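PDB 3DRF: oligopeptide-binding protein oppA from Lactococcus lactis, which binds oligopeptides in a voluminous cavity, closing like a Venus fly-trap, for uptake by the OppABCDF ABC transporter, which is essential for growth in milk. Local coordinates for residues Tyr307-Tyr312 with Asn331-Ile336. Numbering follows the deposited sequence.
Sequences YNLGHY and NVRQAI
The phenol ring of Tyr307 meets two residues of helix 330-339, one turn apart. At the ring's edge, close to its plane, sits the CG2 methyl of Ile336, 4.0 Å from Tyr307 CE1. Arg333 comes in obliquely along the other ortho-meta side, with its CB 3.6 Å from Tyr307 CE2 and its CG and CD following back along the ring to CD2. The guanidinium does not stack: its plane is turned 61° from that of the ring, and it is the methylene chain that touches the aromatic carbons. A bend at chi3 (-53°) swings the charged end out of line with those methylenes, and there the backbone carbonyls of Lys533 and Leu327 take its NH2 and NH1.

Tyr307 holds CG anti to its own carbonyl carbon (chi1 -62°), which sends the ring out to the helix backbone. There its OH gives a weak hydrogen bond to Arg333 O at 2.8 Å, with Ile336 CG2 packed against the same hydroxyl, 3.3 Å from OH. A phenylalanine here would probably leave the carbonyl of Arg333 without this donor and thin the contact beside the Ile336 methyl. Leu309 adds a looser touch, its CD1 4.2 Å from Arg333 CD, and both side chains also rest on Tyr535.

Tyr307 closes the long strand 292-307, which pairs antiparallel with 468-474 and 536-549, so this buried contact joins the end of a sheet strand to helix 330-339. That helix packs in turn on helix 381-390 through Val332 and Ala335, while Trp433 of helix 422-435 bonds through NE1 to the carbonyl of Ile336.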
loop_
_atom_site.group_PDB
_atom_site.type_symbol
_atom_site.label_atom_id
_atom_site.label_comp_id
_atom_site.label_asym_id
_atom_site.label_seq_id
_atom_site.Cartn_x
_atom_site.Cartn_y
_atom_site.Cartn_z
ATOM N N TYR A 307 -15.488 -5.014 4.955
ATOM C CA TYR A 307 -16.494 -6.086 5.139
ATOM C C TYR A 307 -16.228 -7.204 4.112
ATOM O O TYR A 307 -16.015 -6.931 2.955
ATOM C CB TYR A 307 -17.881 -5.504 4.942
ATOM C CG TYR A 307 -18.267 -4.415 5.949
ATOM C CD1 TYR A 307 -18.110 -4.593 7.333
ATOM C CD2 TYR A 307 -18.774 -3.204 5.488
ATOM C CE1 TYR A 307 -18.490 -3.608 8.230
ATOM C CE2 TYR A 307 -19.179 -2.200 6.374
ATOM C CZ TYR A 307 -19.020 -2.432 7.738
ATOM O OH TYR A 307 -19.427 -1.485 8.630
ATOM N N ASN A 308 -16.366 -8.444 4.554
ATOM C CA ASN A 308 -16.108 -9.588 3.684
ATOM C C ASN A 308 -17.411 -9.950 2.971
ATOM O O ASN A 308 -18.341 -10.441 3.566
ATOM C CB ASN A 308 -15.587 -10.755 4.538
ATOM C CG ASN A 308 -15.051 -11.898 3.691
ATOM O OD1 ASN A 308 -14.875 -11.792 2.529
ATOM N ND2 ASN A 308 -14.784 -13.005 4.342
ATOM N N LEU A 309 -17.433 -9.712 1.659
ATOM C CA LEU A 309 -18.661 -9.817 0.861
ATOM C C LEU A 309 -18.577 -10.779 -0.314
ATOM O O LEU A 309 -19.467 -10.873 -1.061
ATOM C CB LEU A 309 -19.016 -8.418 0.314
ATOM C CG LEU A 309 -19.250 -7.362 1.416
ATOM C CD1 LEU A 309 -19.450 -5.983 0.714
ATOM C CD2 LEU A 309 -20.457 -7.643 2.336
ATOM N N GLY A 310 -17.465 -11.464 -0.463
ATOM C CA GLY A 310 -17.326 -12.373 -1.589
ATOM C C GLY A 310 -16.041 -13.185 -1.569
ATOM O O GLY A 310 -15.490 -13.452 -0.563
ATOM N N HIS A 311 -15.633 -13.597 -2.765
ATOM C CA HIS A 311 -14.392 -14.353 -2.985
ATOM C C HIS A 311 -13.679 -13.840 -4.260
ATOM O O HIS A 311 -14.267 -13.126 -5.041
ATOM C CB HIS A 311 -14.695 -15.877 -3.027
ATOM C CG HIS A 311 -15.249 -16.353 -4.332
ATOM N ND1 HIS A 311 -16.600 -16.341 -4.626
ATOM C CD2 HIS A 311 -14.640 -16.955 -5.373
ATOM C CE1 HIS A 311 -16.770 -16.860 -5.825
ATOM N NE2 HIS A 311 -15.605 -17.245 -6.292
ATOM N N TYR A 312 -12.423 -14.255 -4.442
ATOM C CA TYR A 312 -11.633 -13.943 -5.653
ATOM C C TYR A 312 -11.480 -15.203 -6.499
ATOM O O TYR A 312 -11.035 -16.221 -6.021
ATOM C CB TYR A 312 -10.279 -13.378 -5.246
ATOM C CG TYR A 312 -9.529 -12.848 -6.449
ATOM C CD1 TYR A 312 -9.831 -11.602 -6.981
ATOM C CD2 TYR A 312 -8.584 -13.602 -7.072
ATOM C CE1 TYR A 312 -9.154 -11.110 -8.091
ATOM C CE2 TYR A 312 -7.879 -13.117 -8.198
ATOM C CZ TYR A 312 -8.197 -11.882 -8.715
ATOM O OH TYR A 312 -7.490 -11.441 -9.815
ATOM N N ASN A 331 -28.024 -1.472 5.095
ATOM C CA ASN A 331 -28.288 -0.827 6.406
ATOM C C ASN A 331 -27.365 -1.320 7.506
ATOM O O ASN A 331 -27.015 -0.591 8.349
ATOM C CB ASN A 331 -29.760 -1.049 6.819
ATOM C CG ASN A 331 -30.711 -0.083 6.118
ATOM O OD1 ASN A 331 -30.488 0.273 5.029
ATOM N ND2 ASN A 331 -31.765 0.321 6.792
ATOM N N VAL A 332 -27.075 -2.628 7.488
ATOM C CA VAL A 332 -26.121 -3.205 8.461
ATOM C C VAL A 332 -24.691 -2.621 8.329
ATOM O O VAL A 332 -24.097 -2.252 9.247
ATOM C CB VAL A 332 -26.119 -4.748 8.352
ATOM C CG1 VAL A 332 -25.106 -5.377 9.336
ATOM C CG2 VAL A 332 -27.547 -5.283 8.710
ATOM N N ARG A 333 -24.226 -2.589 7.095
ATOM C CA ARG A 333 -22.879 -2.010 6.789
ATOM C C ARG A 333 -22.769 -0.565 7.271
ATOM O O ARG A 333 -21.850 -0.192 7.875
ATOM C CB ARG A 333 -22.572 -2.063 5.250
ATOM C CG ARG A 333 -22.486 -3.551 4.760
ATOM C CD ARG A 333 -21.875 -3.686 3.334
ATOM N NE ARG A 333 -22.556 -2.830 2.327
ATOM C CZ ARG A 333 -23.567 -3.229 1.562
ATOM N NH1 ARG A 333 -24.090 -4.434 1.696
ATOM N NH2 ARG A 333 -24.106 -2.412 0.664
ATOM N N GLN A 334 -23.801 0.218 6.969
ATOM C CA GLN A 334 -23.828 1.622 7.362
ATOM C C GLN A 334 -23.905 1.775 8.894
ATOM O O GLN A 334 -23.182 2.540 9.471
ATOM C CB GLN A 334 -25.038 2.329 6.712
ATOM C CG GLN A 334 -24.904 2.507 5.144
ATOM C CD GLN A 334 -26.129 3.137 4.548
ATOM O OE1 GLN A 334 -27.101 3.288 5.211
ATOM N NE2 GLN A 334 -26.038 3.555 3.312
ATOM N N ALA A 335 -24.761 0.957 9.515
ATOM C CA ALA A 335 -24.984 1.038 10.978
ATOM C C ALA A 335 -23.669 0.755 11.747
ATOM O O ALA A 335 -23.329 1.419 12.662
ATOM C CB ALA A 335 -26.150 0.069 11.441
ATOM N N ILE A 336 -22.965 -0.270 11.287
ATOM C CA ILE A 336 -21.719 -0.692 11.948
ATOM C C ILE A 336 -20.655 0.442 11.830
ATOM O O ILE A 336 -19.918 0.684 12.702
ATOM C CB ILE A 336 -21.289 -2.064 11.406
ATOM C CG1 ILE A 336 -22.256 -3.133 11.941
ATOM C CG2 ILE A 336 -19.792 -2.414 11.809
ATOM C CD1 ILE A 336 -22.071 -4.549 11.304
#